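Local coordinates for demethyldecarbamoylnovobiocin O-methyltransferase (Streptomyces caeruleus, PDB 2WK1), which transfers a methyl group from S-adenosyl-L-methionine to the 4-hydroxyl of the noviose moiety, the penultimate step of novobiocin biosynthesis, at residues A[47-53]-A[67-72]; A[71-75]-A[86-90]; A[91-95]-A[123-127]; A[114-118]-A[169-173]; A[174-178]-A[192-196]. All blocks are in the same frame, centred on the assembly; numbering follows the deposited sequence.

Interaction 1 of 5, residues A[47-53]-A[67-72]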
# COMPACT_ATOMS: atom_id res chain seq x y z
N ALA A 47 -7.46 0.33 2.84
CA ALA A 47 -8.20 1.30 3.66
C ALA A 47 -7.52 2.65 3.71
O ALA A 47 -8.09 3.62 4.20
CB ALA A 47 -8.39 0.77 5.06
N GLY A 48 -6.27 2.71 3.24
CA GLY A 48 -5.53 3.96 3.24
C GLY A 48 -4.95 4.39 4.57
O GLY A 48 -4.55 5.55 4.72
N THR A 49 -4.86 3.48 5.52
CA THR A 49 -4.22 3.83 6.79
C THR A 49 -2.70 4.03 6.61
O THR A 49 -2.10 4.88 7.25
CB THR A 49 -4.49 2.82 7.91
OG1 THR A 49 -4.00 1.55 7.52
CG2 THR A 49 -5.98 2.73 8.24
N VAL A 50 -2.08 3.31 5.69
CA VAL A 50 -0.64 3.32 5.58
C VAL A 50 -0.14 4.67 5.07
O VAL A 50 0.97 5.09 5.40
CB VAL A 50 -0.13 2.11 4.76
CG1 VAL A 50 -0.46 2.26 3.29
CG2 VAL A 50 1.36 1.91 4.97
N TYR A 51 -0.97 5.36 4.30
CA TYR A 51 -0.64 6.68 3.78
C TYR A 51 -1.56 7.78 4.28
O TYR A 51 -1.57 8.88 3.74
CB TYR A 51 -0.54 6.68 2.23
CG TYR A 51 -1.77 6.27 1.43
CD1 TYR A 51 -2.06 4.93 1.19
CD2 TYR A 51 -2.62 7.23 0.91
CE1 TYR A 51 -3.17 4.57 0.45
CE2 TYR A 51 -3.73 6.87 0.16
CZ TYR A 51 -4.01 5.55 -0.06
OH TYR A 51 -5.11 5.26 -0.83
N GLU A 52 -2.34 7.48 5.33
CA GLU A 52 -3.17 8.46 6.03
C GLU A 52 -4.10 9.18 5.08
O GLU A 52 -4.23 10.41 5.09
CB GLU A 52 -2.29 9.45 6.81
CG GLU A 52 -1.38 8.74 7.78
CD GLU A 52 -0.43 9.64 8.53
OE1 GLU A 52 -0.66 10.85 8.64
OE2 GLU A 52 0.54 9.09 9.04
N ASP A 53 -4.78 8.41 4.23
CA ASP A 53 -5.67 9.01 3.26
C ASP A 53 -6.82 9.74 3.96
O ASP A 53 -7.54 9.14 4.77
CB ASP A 53 -6.25 7.92 2.34
CG ASP A 53 -6.96 8.49 1.13
OD1 ASP A 53 -6.43 9.45 0.51
OD2 ASP A 53 -8.06 8.01 0.80
N TYR A 67 -7.60 12.99 8.10
CA TYR A 67 -7.46 11.57 8.42
C TYR A 67 -7.54 11.35 9.92
O TYR A 67 -6.79 11.97 10.68
CB TYR A 67 -6.13 11.02 7.89
CG TYR A 67 -5.84 9.61 8.33
CD1 TYR A 67 -6.54 8.54 7.78
CD2 TYR A 67 -4.90 9.34 9.30
CE1 TYR A 67 -6.31 7.26 8.20
CE2 TYR A 67 -4.63 8.05 9.71
CZ TYR A 67 -5.34 7.01 9.13
OH TYR A 67 -5.08 5.72 9.53
N ARG A 68 -8.43 10.45 10.34
CA ARG A 68 -8.49 10.02 11.73
C ARG A 68 -8.44 8.51 11.79
O ARG A 68 -9.36 7.84 11.30
CB ARG A 68 -9.78 10.51 12.41
CG ARG A 68 -9.89 12.03 12.51
CD ARG A 68 -11.23 12.44 13.13
NE ARG A 68 -11.62 13.78 12.69
CZ ARG A 68 -11.12 14.93 13.17
NH1 ARG A 68 -10.18 14.92 14.12
NH2 ARG A 68 -11.57 16.09 12.68
N GLU A 69 -7.38 7.97 12.36
CA GLU A 69 -7.16 6.53 12.36
C GLU A 69 -8.30 5.77 13.02
O GLU A 69 -8.70 4.72 12.54
CB GLU A 69 -5.81 6.15 12.98
CG GLU A 69 -5.47 4.69 12.78
CD GLU A 69 -4.13 4.27 13.33
OE1 GLU A 69 -3.47 5.08 14.00
OE2 GLU A 69 -3.75 3.10 13.09
N GLU A 70 -8.85 6.30 14.11
CA GLU A 70 -9.92 5.62 14.81
C GLU A 70 -11.18 5.49 13.93
O GLU A 70 -11.85 4.45 13.94
CB GLU A 70 -10.23 6.32 16.15
CG GLU A 70 -10.69 7.80 16.10
CD GLU A 70 -9.57 8.88 15.94
OE1 GLU A 70 -8.36 8.59 15.67
OE2 GLU A 70 -9.93 10.07 16.09
N VAL A 71 -11.45 6.51 13.12
CA VAL A 71 -12.59 6.51 12.21
C VAL A 71 -12.34 5.50 11.08
O VAL A 71 -13.23 4.70 10.74
CB VAL A 71 -12.85 7.92 11.64
CG1 VAL A 71 -13.89 7.90 10.54
CG2 VAL A 71 -13.25 8.90 12.78
N ARG A 72 -11.14 5.50 10.52
CA ARG A 72 -10.82 4.57 9.43
C ARG A 72 -10.79 3.12 9.92
O ARG A 72 -11.18 2.20 9.20
CB ARG A 72 -9.50 4.95 8.79
CG ARG A 72 -9.22 4.20 7.49
CD ARG A 72 -10.25 4.46 6.39
NE ARG A 72 -10.53 5.88 6.19
CZ ARG A 72 -9.69 6.76 5.64
NH1 ARG A 72 -8.51 6.38 5.18
NH2 ARG A 72 -10.05 8.03 5.53
O HOH W 1 -2.40 5.45 9.97
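D53 O is gripped end-on by both terminal nitrogens of the R72 guanidinium, 2.8 Å from NH2 and 3.0 Å from NH1. The oxygen lies in the guanidinium plane, while both nitrogens reach it from one face of the D53 carbonyl, tilted from its plane. NH1 is shared: it also donates to A47 O at 3.0 Å. Bends at chi2 (61°) and chi3 (49°) curl the arginine so that its end lies between these two acceptors. On the acceptor side, G48 has positive phi and closes helix 35-47 in a Schellman motif; a type I turn from T49 to E52 follows, and D53 N returns to G48 O.

Y67 lies against the same loop. E52 CA stands 3.6 Å from the centroid of the Y67 ring, only 8° off its normal, a CH-pi contact, with E52 CB and CG over the same face; E69 N lies over the opposite face, toward the rim. At the end of the ring, Y67 OH touches T49 CG2 at 3.4 Å, and a water joins it to T49 O. The E52 carboxylate turns outward to N183 of the second subunit, and that of D53 accepts the backbone N-H groups of N81 and A82.

The guanidinium charge thus meets main-chain dipoles at its tip and the carboxylate of D77 at NE, a setting that probably fixes the orientation of the group and spreads its charge over three acceptors.

Interaction 2 of 5, residues A[71-75]-A[86-90]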
# COMPACT_ATOMS: atom_id res chain seq x y z
N VAL A 71 -11.45 6.51 13.12
CA VAL A 71 -12.59 6.51 12.21
C VAL A 71 -12.34 5.50 11.08
O VAL A 71 -13.23 4.70 10.74
CB VAL A 71 -12.85 7.92 11.64
CG1 VAL A 71 -13.89 7.90 10.54
CG2 VAL A 71 -13.25 8.90 12.78
N ARG A 72 -11.14 5.50 10.52
CA ARG A 72 -10.82 4.57 9.43
C ARG A 72 -10.79 3.12 9.92
O ARG A 72 -11.18 2.20 9.20
CB ARG A 72 -9.50 4.95 8.79
CG ARG A 72 -9.22 4.20 7.49
CD ARG A 72 -10.25 4.46 6.39
NE ARG A 72 -10.53 5.88 6.19
CZ ARG A 72 -9.69 6.76 5.64
NH1 ARG A 72 -8.51 6.38 5.18
NH2 ARG A 72 -10.05 8.03 5.53
N ASN A 73 -10.37 2.92 11.16
CA ASN A 73 -10.32 1.59 11.73
C ASN A 73 -11.67 0.90 11.76
O ASN A 73 -11.74 -0.33 11.64
CB ASN A 73 -9.67 1.58 13.12
CG ASN A 73 -8.35 0.98 13.00
OD1 ASN A 73 -7.48 1.57 12.38
ND2 ASN A 73 -8.28 -0.32 13.31
N GLU A 74 -12.73 1.68 11.93
CA GLU A 74 -14.09 1.17 12.01
C GLU A 74 -14.90 1.43 10.75
O GLU A 74 -16.07 1.12 10.69
CB GLU A 74 -14.79 1.69 13.26
CG GLU A 74 -14.17 1.13 14.53
CD GLU A 74 -14.80 1.61 15.80
OE1 GLU A 74 -15.22 2.79 15.85
OE2 GLU A 74 -14.84 0.81 16.76
N GLY A 75 -14.27 1.96 9.71
CA GLY A 75 -14.96 2.16 8.44
C GLY A 75 -16.07 3.18 8.50
O GLY A 75 -17.13 3.00 7.90
N ILE A 86 -14.88 0.26 3.86
CA ILE A 86 -15.41 -0.60 4.93
C ILE A 86 -14.58 -0.57 6.19
O ILE A 86 -15.04 -1.02 7.24
CB ILE A 86 -15.67 -2.03 4.47
CG1 ILE A 86 -14.37 -2.83 4.25
CG2 ILE A 86 -16.53 -2.03 3.21
CD1 ILE A 86 -14.61 -4.29 3.84
N GLY A 87 -13.34 -0.08 6.11
CA GLY A 87 -12.50 0.03 7.29
C GLY A 87 -11.71 -1.20 7.62
O GLY A 87 -11.95 -2.29 7.10
N ILE A 88 -10.81 -1.04 8.58
CA ILE A 88 -9.90 -2.12 8.95
C ILE A 88 -10.62 -3.34 9.55
O ILE A 88 -10.32 -4.48 9.21
CB ILE A 88 -8.79 -1.63 9.92
CG1 ILE A 88 -7.91 -0.57 9.25
CG2 ILE A 88 -7.97 -2.79 10.47
CD1 ILE A 88 -7.04 -1.02 8.10
N LYS A 89 -11.56 -3.11 10.49
CA LYS A 89 -12.21 -4.24 11.13
C LYS A 89 -13.03 -5.08 10.14
O LYS A 89 -13.01 -6.30 10.20
CB LYS A 89 -13.07 -3.78 12.30
CG LYS A 89 -12.24 -3.27 13.48
CD LYS A 89 -13.08 -2.86 14.67
CE LYS A 89 -12.28 -2.32 15.84
NZ LYS A 89 -13.20 -2.14 17.02
N ARG A 90 -13.75 -4.44 9.22
CA ARG A 90 -14.49 -5.19 8.23
C ARG A 90 -13.56 -5.87 7.20
O ARG A 90 -13.88 -6.96 6.72
CB ARG A 90 -15.62 -4.38 7.59
CG ARG A 90 -16.93 -4.47 8.37
CD ARG A 90 -18.00 -3.49 7.90
NE ARG A 90 -17.82 -2.18 8.49
CZ ARG A 90 -18.09 -1.01 7.91
NH1 ARG A 90 -18.54 -0.93 6.67
NH2 ARG A 90 -17.86 0.10 8.57
O HOH W 2 -15.81 -1.48 16.46
O HOH W 3 -18.51 1.63 5.26
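Two glycines meet almost backbone to backbone: G75 CA and G87 CA are 3.5 Å apart, an approach possible because each presents only hydrogen to the other segment. G75 is the C-prime residue of the Schellman motif that ends helix 69-73, and G87 lies near the start of helix 87-103, so the end of one helix is set directly against the beginning of the next. A CA-H...O contact from G75 CA to I86 O (3.4 Å) adds to the fit.

The carbonyls at the end of the first helix receive N-H groups from the first turn of the second. K89 N donates to N73 O at 3.0 Å with an N-H...O angle of 160°; the bond from I88 N to R72 O is weak, and R72 O also accepts from G75 N within the Schellman motif. Beyond the helix end, R90 NH2 is shared by two further carbonyls, E74 O at 3.0 Å and G75 O at 3.1 Å. It stands well above the plane of the G75 carbonyl, away from a lone pair. A bend at chi3 (-83°) turns the guanidinium, and I86 O lies over one face of it. Its stronger partners are carboxylates: D272 holds NE, while NH1 pairs with D243, a predicted magnesium ligand, which places the contact beside the putative metal site. I86 itself touches S-adenosyl-L-homocysteine.

Elsewhere in the contact, E74 and K89 run alongside each other, pointing the same way. Their salt bridge is weak, with K89 NZ 3.4 Å from E74 OE2, and one water bonds to both atoms.

Interaction 3 of 5, residues A[91-95]-A[123-127]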
# COMPACT_ATOMS: atom_id res chain seq x y z
N LEU A 91 -12.43 -5.26 6.88
CA LEU A 91 -11.43 -5.97 6.03
C LEU A 91 -10.87 -7.19 6.75
O LEU A 91 -10.71 -8.24 6.16
CB LEU A 91 -10.31 -5.01 5.61
CG LEU A 91 -10.64 -3.96 4.55
CD1 LEU A 91 -9.57 -2.86 4.54
CD2 LEU A 91 -10.84 -4.55 3.16
N GLU A 92 -10.55 -7.03 8.04
CA GLU A 92 -10.07 -8.15 8.81
C GLU A 92 -11.10 -9.29 8.88
O GLU A 92 -10.73 -10.46 8.84
CB GLU A 92 -9.61 -7.72 10.22
CG GLU A 92 -8.31 -6.91 10.21
CD GLU A 92 -7.92 -6.24 11.54
OE1 GLU A 92 -8.80 -5.97 12.40
OE2 GLU A 92 -6.71 -5.93 11.70
N ASN A 93 -12.38 -8.94 8.97
CA ASN A 93 -13.44 -9.95 8.91
C ASN A 93 -13.44 -10.73 7.60
O ASN A 93 -13.61 -11.94 7.59
CB ASN A 93 -14.79 -9.28 9.17
CG ASN A 93 -15.97 -10.19 8.88
OD1 ASN A 93 -16.60 -10.05 7.83
ND2 ASN A 93 -16.25 -11.14 9.78
N ILE A 94 -13.28 -10.03 6.48
CA ILE A 94 -13.17 -10.73 5.19
C ILE A 94 -12.00 -11.71 5.23
O ILE A 94 -12.13 -12.87 4.84
CB ILE A 94 -12.95 -9.76 4.02
CG1 ILE A 94 -14.18 -8.93 3.80
CG2 ILE A 94 -12.58 -10.52 2.72
CD1 ILE A 94 -13.98 -7.80 2.78
N ARG A 95 -10.85 -11.24 5.70
CA ARG A 95 -9.68 -12.11 5.78
C ARG A 95 -9.95 -13.35 6.62
O ARG A 95 -9.58 -14.46 6.23
CB ARG A 95 -8.46 -11.34 6.26
CG ARG A 95 -7.20 -12.19 6.28
CD ARG A 95 -6.09 -11.49 6.87
NE ARG A 95 -4.93 -12.31 7.03
CZ ARG A 95 -3.77 -11.81 7.45
NH1 ARG A 95 -3.68 -10.52 7.75
NH2 ARG A 95 -2.71 -12.60 7.53
N LEU A 123 -9.09 -7.40 -1.93
CA LEU A 123 -8.63 -8.21 -0.82
C LEU A 123 -8.96 -9.69 -1.01
O LEU A 123 -8.10 -10.55 -0.79
CB LEU A 123 -9.18 -7.70 0.52
CG LEU A 123 -8.71 -8.52 1.75
CD1 LEU A 123 -7.22 -8.49 1.94
CD2 LEU A 123 -9.42 -8.09 3.03
N MET A 124 -10.19 -9.99 -1.38
CA MET A 124 -10.56 -11.39 -1.60
C MET A 124 -9.62 -12.06 -2.60
O MET A 124 -9.16 -13.17 -2.39
CB MET A 124 -12.00 -11.48 -2.08
CG MET A 124 -13.01 -11.07 -1.04
SD MET A 124 -14.72 -11.23 -1.75
CE MET A 124 -15.70 -10.74 -0.31
N ARG A 125 -9.35 -11.39 -3.72
CA ARG A 125 -8.45 -11.97 -4.70
C ARG A 125 -7.03 -12.10 -4.15
O ARG A 125 -6.35 -13.09 -4.42
CB ARG A 125 -8.44 -11.15 -5.99
CG ARG A 125 -7.50 -11.67 -7.07
CD ARG A 125 -7.89 -13.01 -7.60
NE ARG A 125 -6.89 -13.67 -8.44
CZ ARG A 125 -6.00 -14.56 -8.01
NH1 ARG A 125 -5.92 -14.85 -6.74
NH2 ARG A 125 -5.24 -15.21 -8.87
N GLY A 126 -6.59 -11.12 -3.38
CA GLY A 126 -5.28 -11.19 -2.75
C GLY A 126 -5.12 -12.32 -1.77
O GLY A 126 -4.06 -12.92 -1.70
N ILE A 127 -6.17 -12.64 -1.01
CA ILE A 127 -6.10 -13.74 -0.06
C ILE A 127 -5.94 -15.04 -0.85
O ILE A 127 -5.13 -15.90 -0.48
CB ILE A 127 -7.34 -13.78 0.84
CG1 ILE A 127 -7.46 -12.52 1.70
CG2 ILE A 127 -7.28 -15.02 1.71
CD1 ILE A 127 -8.89 -12.28 2.20
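R95 carries the one flat side-chain group among the residues that touch here, and its guanidinium is led away from I127: with CG anti to the backbone N (chi1 -177°) and the chain extended to NE, NH1 pairs with D40 and NH2 bonds to S36 OG, and R95 meets I127 through its CA and CB. What remains is an aliphatic helix-helix seam in the Rossmann-like fold of a class I methyltransferase. The axes of 91-95 and 123-127 pass 10.3 Å apart, with 37° between their N-to-C directions, so the two run in roughly the same sense. Both helices lie on the same side of the sheet, for I94 and M124 each touch R214 of strand 210-215.

L123 supplies the central branch. A trans first torsion followed by a turn at chi2 (62°) sends its CD2 into the turn formed by L91 and I94. There L123 CD2 lies 3.4 Å from L91 O, a carbonyl already bonded to R95 N within its helix, and 3.8 Å from L91 CD2. It also reaches I94 CG2 at 4.0 Å. I94 CG2 also meets M124, whose CG comes to 3.8 Å from it, the two side chains crossing at about a right angle.

E92, the predicted proton acceptor, projects from the same helix away from this seam, while L91 also packs on I43 and A47 of helix 35-47. One turn further along, the delta methyl of I127 closes the row: I127 CD1 lies 3.7 Å from R95 CA and 4.1 Å from I94 CG2.

Interaction 4 of 5, residues A[114-118]-A[169-173]. With SAH (S-adenosyl-L-homocysteine), chain B.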
# COMPACT_ATOMS: atom_id res chain seq x y z
N GLY A 114 -21.95 -5.12 -4.31
CA GLY A 114 -21.78 -3.71 -3.99
C GLY A 114 -20.33 -3.47 -3.65
O GLY A 114 -19.91 -3.75 -2.53
N VAL A 115 -19.59 -2.94 -4.61
CA VAL A 115 -18.13 -2.96 -4.54
C VAL A 115 -17.44 -1.59 -4.52
O VAL A 115 -16.27 -1.51 -4.19
CB VAL A 115 -17.55 -3.81 -5.68
CG1 VAL A 115 -18.29 -5.16 -5.77
CG2 VAL A 115 -17.53 -3.06 -7.02
N TRP A 116 -18.15 -0.53 -4.92
CA TRP A 116 -17.56 0.82 -4.98
C TRP A 116 -16.24 0.78 -5.76
O TRP A 116 -16.25 0.35 -6.92
CB TRP A 116 -17.43 1.42 -3.57
CG TRP A 116 -17.12 2.86 -3.54
CD1 TRP A 116 -17.80 3.85 -4.19
CD2 TRP A 116 -16.15 3.53 -2.71
NE1 TRP A 116 -17.29 5.08 -3.87
CE2 TRP A 116 -16.27 4.92 -2.96
CE3 TRP A 116 -15.16 3.09 -1.82
CZ2 TRP A 116 -15.48 5.86 -2.33
CZ3 TRP A 116 -14.38 4.04 -1.18
CH2 TRP A 116 -14.54 5.41 -1.44
N ARG A 117 -15.12 1.24 -5.18
CA ARG A 117 -13.84 1.24 -5.88
C ARG A 117 -13.18 -0.13 -6.00
O ARG A 117 -12.18 -0.27 -6.70
CB ARG A 117 -12.89 2.23 -5.23
CG ARG A 117 -13.36 3.69 -5.35
CD ARG A 117 -12.47 4.59 -4.50
NE ARG A 117 -12.82 6.00 -4.68
CZ ARG A 117 -12.49 6.96 -3.82
NH1 ARG A 117 -11.78 6.69 -2.76
NH2 ARG A 117 -12.89 8.20 -4.03
N GLY A 118 -13.77 -1.14 -5.35
CA GLY A 118 -13.35 -2.51 -5.51
C GLY A 118 -12.48 -3.10 -4.45
O GLY A 118 -12.13 -4.28 -4.54
N VAL A 169 -20.36 10.31 -5.32
CA VAL A 169 -19.28 9.54 -4.70
C VAL A 169 -19.41 8.04 -4.98
O VAL A 169 -18.40 7.37 -5.24
CB VAL A 169 -19.22 9.73 -3.18
CG1 VAL A 169 -18.14 8.81 -2.56
CG2 VAL A 169 -18.92 11.20 -2.80
N LEU A 170 -20.63 7.52 -4.92
CA LEU A 170 -20.84 6.07 -4.94
C LEU A 170 -20.80 5.40 -6.30
O LEU A 170 -20.59 4.18 -6.35
CB LEU A 170 -22.13 5.67 -4.25
CG LEU A 170 -22.24 6.02 -2.77
CD1 LEU A 170 -23.60 5.63 -2.25
CD2 LEU A 170 -21.12 5.44 -1.91
N ALA A 171 -20.99 6.15 -7.38
CA ALA A 171 -20.87 5.60 -8.73
C ALA A 171 -19.41 5.51 -9.15
O ALA A 171 -18.73 6.53 -9.27
CB ALA A 171 -21.66 6.45 -9.73
N VAL A 172 -18.95 4.29 -9.39
CA VAL A 172 -17.58 4.06 -9.84
C VAL A 172 -17.65 3.10 -11.01
O VAL A 172 -18.22 2.01 -10.90
CB VAL A 172 -16.69 3.46 -8.73
CG1 VAL A 172 -15.29 3.23 -9.25
CG2 VAL A 172 -16.68 4.37 -7.48
N SER A 173 -17.05 3.49 -12.13
CA SER A 173 -17.14 2.71 -13.35
C SER A 173 -16.37 1.39 -13.26
O SER A 173 -15.43 1.23 -12.48
CB SER A 173 -16.58 3.51 -14.53
OG SER A 173 -15.17 3.59 -14.45
N SAH B . -18.08 -2.74 -0.53
CA SAH B . -17.62 -1.37 -0.95
CB SAH B . -18.71 -0.34 -0.65
CG SAH B . -19.99 -0.54 -1.45
SD SAH B . -20.87 1.00 -1.68
C SAH B . -16.27 -1.06 -0.36
O SAH B . -15.91 0.12 -0.24
OXT SAH B . -15.51 -1.98 -0.09
C5' SAH B . -22.45 0.41 -2.32
C4' SAH B . -22.33 -0.18 -3.74
O4' SAH B . -23.54 -0.92 -4.03
C3' SAH B . -22.14 0.85 -4.86
O3' SAH B . -20.97 0.58 -5.65
C2' SAH B . -23.44 0.72 -5.67
O2' SAH B . -23.31 0.96 -7.07
C1' SAH B . -23.88 -0.73 -5.40
N9 SAH B . -25.31 -1.03 -5.49
C8 SAH B . -26.22 -0.79 -4.51
N7 SAH B . -27.43 -1.30 -4.84
C5 SAH B . -27.27 -1.90 -6.05
C6 SAH B . -28.11 -2.68 -6.93
N6 SAH B . -29.38 -2.88 -6.61
N1 SAH B . -27.58 -3.16 -8.05
C2 SAH B . -26.28 -2.99 -8.36
N3 SAH B . -25.42 -2.29 -7.61
C4 SAH B . -25.88 -1.77 -6.45
O HOH W 4 -18.62 0.26 -8.56
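The W116 indole donates from NE1 to V169 O at 2.9 Å in a nearly straight bond, N-H...O 167°. The oxygen lies in the ring plane, but the nitrogen stands 41° out of the V169 carbonyl plane. L170 O occupies the same indole edge, 3.5 Å from W116 CD1, and V172 CG2 approaches CD1 obliquely at 3.5 Å. R117 CG covers one ring face, and R117 also runs extended so that a face of its guanidinium meets W116 CH2.

On the ligand side, W116 N donates to O3' of S-adenosyl-L-homocysteine at 3.1 Å, and the ligand amino N donates to G114 O at 2.9 Å. W116 CB touches the ligand CB at 3.6 Å. G114 to G118 form the glycine-containing loop after strand 109-113 that binds S-adenosylmethionine in the Rossmann-like methyltransferase fold; a type II' turn from V115 to G118 leads into helix 119-130.

Further out, V115 N bonds to D142, which also binds the ligand. One water lies 2.9 Å from both W116 O and V172 O and links the two backbones. The R117 guanidinium is held by the carbonyls of P79, A80 and A82, and S173 OG caps the next helix at E176 N.

Interaction 5 of 5, residues A[174-178]-A[192-196]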
# COMPACT_ATOMS: atom_id res chain seq x y z
N GLU A 174 -16.77 0.44 -14.10
CA GLU A 174 -16.06 -0.81 -14.17
C GLU A 174 -14.62 -0.61 -14.63
O GLU A 174 -13.72 -1.32 -14.19
CB GLU A 174 -16.81 -1.80 -15.07
CG GLU A 174 -16.26 -3.19 -14.97
CD GLU A 174 -17.00 -4.20 -15.82
OE1 GLU A 174 -18.16 -3.96 -16.22
OE2 GLU A 174 -16.39 -5.24 -16.08
N GLU A 175 -14.39 0.36 -15.52
CA GLU A 175 -13.03 0.62 -15.95
C GLU A 175 -12.14 1.02 -14.77
O GLU A 175 -10.98 0.58 -14.66
CB GLU A 175 -13.04 1.67 -17.06
CG GLU A 175 -11.94 1.45 -18.00
CD GLU A 175 -10.84 2.21 -17.57
OE1 GLU A 175 -11.11 3.33 -17.10
OE2 GLU A 175 -9.70 1.70 -17.61
N GLU A 176 -12.66 1.87 -13.89
CA GLU A 176 -11.93 2.29 -12.71
C GLU A 176 -11.66 1.12 -11.76
O GLU A 176 -10.54 0.96 -11.27
CB GLU A 176 -12.67 3.42 -12.00
CG GLU A 176 -11.91 3.95 -10.76
CD GLU A 176 -12.45 5.25 -10.21
OE1 GLU A 176 -13.11 6.01 -10.93
OE2 GLU A 176 -12.23 5.49 -9.01
N VAL A 177 -12.66 0.27 -11.55
CA VAL A 177 -12.47 -0.90 -10.70
C VAL A 177 -11.43 -1.85 -11.29
O VAL A 177 -10.56 -2.35 -10.58
CB VAL A 177 -13.80 -1.59 -10.38
CG1 VAL A 177 -13.57 -2.90 -9.60
CG2 VAL A 177 -14.75 -0.64 -9.63
N ARG A 178 -11.53 -2.12 -12.59
CA ARG A 178 -10.54 -2.93 -13.25
C ARG A 178 -9.11 -2.37 -13.11
O ARG A 178 -8.16 -3.12 -12.88
CB ARG A 178 -10.90 -3.15 -14.72
CG ARG A 178 -12.04 -4.11 -14.91
CD ARG A 178 -12.49 -4.14 -16.37
NE ARG A 178 -13.46 -5.20 -16.52
CZ ARG A 178 -13.17 -6.45 -16.78
NH1 ARG A 178 -11.92 -6.81 -17.01
NH2 ARG A 178 -14.16 -7.33 -16.86
N ARG A 192 -14.00 -12.14 -11.86
CA ARG A 192 -15.08 -12.04 -12.81
C ARG A 192 -16.05 -10.96 -12.37
O ARG A 192 -16.26 -10.75 -11.18
CB ARG A 192 -15.78 -13.40 -12.98
CG ARG A 192 -14.88 -14.39 -13.69
CD ARG A 192 -15.55 -15.67 -14.15
NE ARG A 192 -16.50 -15.35 -15.22
CZ ARG A 192 -17.00 -16.25 -16.06
NH1 ARG A 192 -16.64 -17.49 -15.96
NH2 ARG A 192 -17.89 -15.87 -16.97
N PHE A 193 -16.66 -10.30 -13.33
CA PHE A 193 -17.49 -9.13 -13.09
C PHE A 193 -18.92 -9.42 -13.48
O PHE A 193 -19.20 -10.05 -14.51
CB PHE A 193 -16.96 -7.91 -13.88
CG PHE A 193 -15.63 -7.43 -13.41
CD1 PHE A 193 -14.47 -8.10 -13.75
CD2 PHE A 193 -15.53 -6.35 -12.57
CE1 PHE A 193 -13.26 -7.68 -13.33
CE2 PHE A 193 -14.30 -5.92 -12.09
CZ PHE A 193 -13.16 -6.62 -12.47
N LEU A 194 -19.84 -8.92 -12.67
CA LEU A 194 -21.27 -9.01 -12.93
C LEU A 194 -21.82 -7.58 -12.93
O LEU A 194 -22.31 -7.09 -11.91
CB LEU A 194 -21.97 -9.85 -11.87
CG LEU A 194 -21.71 -11.34 -11.89
CD1 LEU A 194 -22.12 -11.98 -10.59
CD2 LEU A 194 -22.44 -11.96 -13.08
N PRO A 195 -21.71 -6.89 -14.07
CA PRO A 195 -22.17 -5.52 -14.15
C PRO A 195 -23.65 -5.47 -14.38
O PRO A 195 -24.16 -6.17 -15.26
CB PRO A 195 -21.40 -4.97 -15.36
CG PRO A 195 -21.24 -6.13 -16.25
CD PRO A 195 -21.06 -7.33 -15.32
N GLY A 196 -24.31 -4.58 -13.64
CA GLY A 196 -25.74 -4.30 -13.82
C GLY A 196 -26.47 -4.24 -12.49
O GLY A 196 -25.88 -4.43 -11.42
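Helix 174-183 packs on strand 191-195, the outermost strand at one end of the methyltransferase sheet. The segments run nearly antiparallel, 161° between their N-to-C directions, with axes 11.3 Å apart. F193 points at the helix and meets three of its side chains.

The R178 guanidinium lies flat on the F193 ring, planes 29° apart. It is off-centre: R178 CZ is 4.1 Å from the ring centroid, and the closest atoms are R178 NH2 and F193 CD1 at 3.2 Å. This is a cation-pi stack over one face of the phenyl. A salt bridge one turn back along the helix sets the rotation of the guanidinium: R178 grips E174 OE2 side-on, with NE at 3.0 Å and NH2 at 3.2 Å, and the oxygen lies in the guanidinium plane. E174 gets there as a fully stretched chain, trans from its first torsion (chi1 -169°) onward. Its carboxylate approaches the base of the ring obliquely, with E174 OE2 3.5 Å from F193 CB, while the other oxygen, E174 OE1, rests 3.5 Å from P195 CB. The acid and base lie together on one side of the phenyl, and their charges probably offset each other at this largely surface site. V177 CG1 meets the ring edge, 4.0 Å from F193 CE2.

F193 also touches V140 of strand 138-142, the neighbouring strand, to which strand 191-195 is hydrogen-bonded through R192 and L194. F144, from the loop after strand 138-142, touches E174, V177 and P195, and V177 also reaches the backbone of 114-118 ahead of helix 119-130.

From the N terminus, interaction 1 closes the loop between helix 35-47 and helix 69-73. Interaction 2 begins where it ends, sharing V71 and R72, and closes the next loop onto the start of helix 87-103; A47 and T49 of the first touch I88 of the second. Interaction 3 carries that helix on to helix 119-130, with I86 packing on L91 and I94. Interactions 3 and 4 cross, because 114-118 lies between 91-95 and 123-127 and 169-173 comes after both; interaction 4 ties the S-adenosylmethionine-binding loop to the end of helix 167-170. Interaction 5 follows in series, joining helix 174-183 to the edge strand, and V177 packs against W116 and V172 of interaction 4.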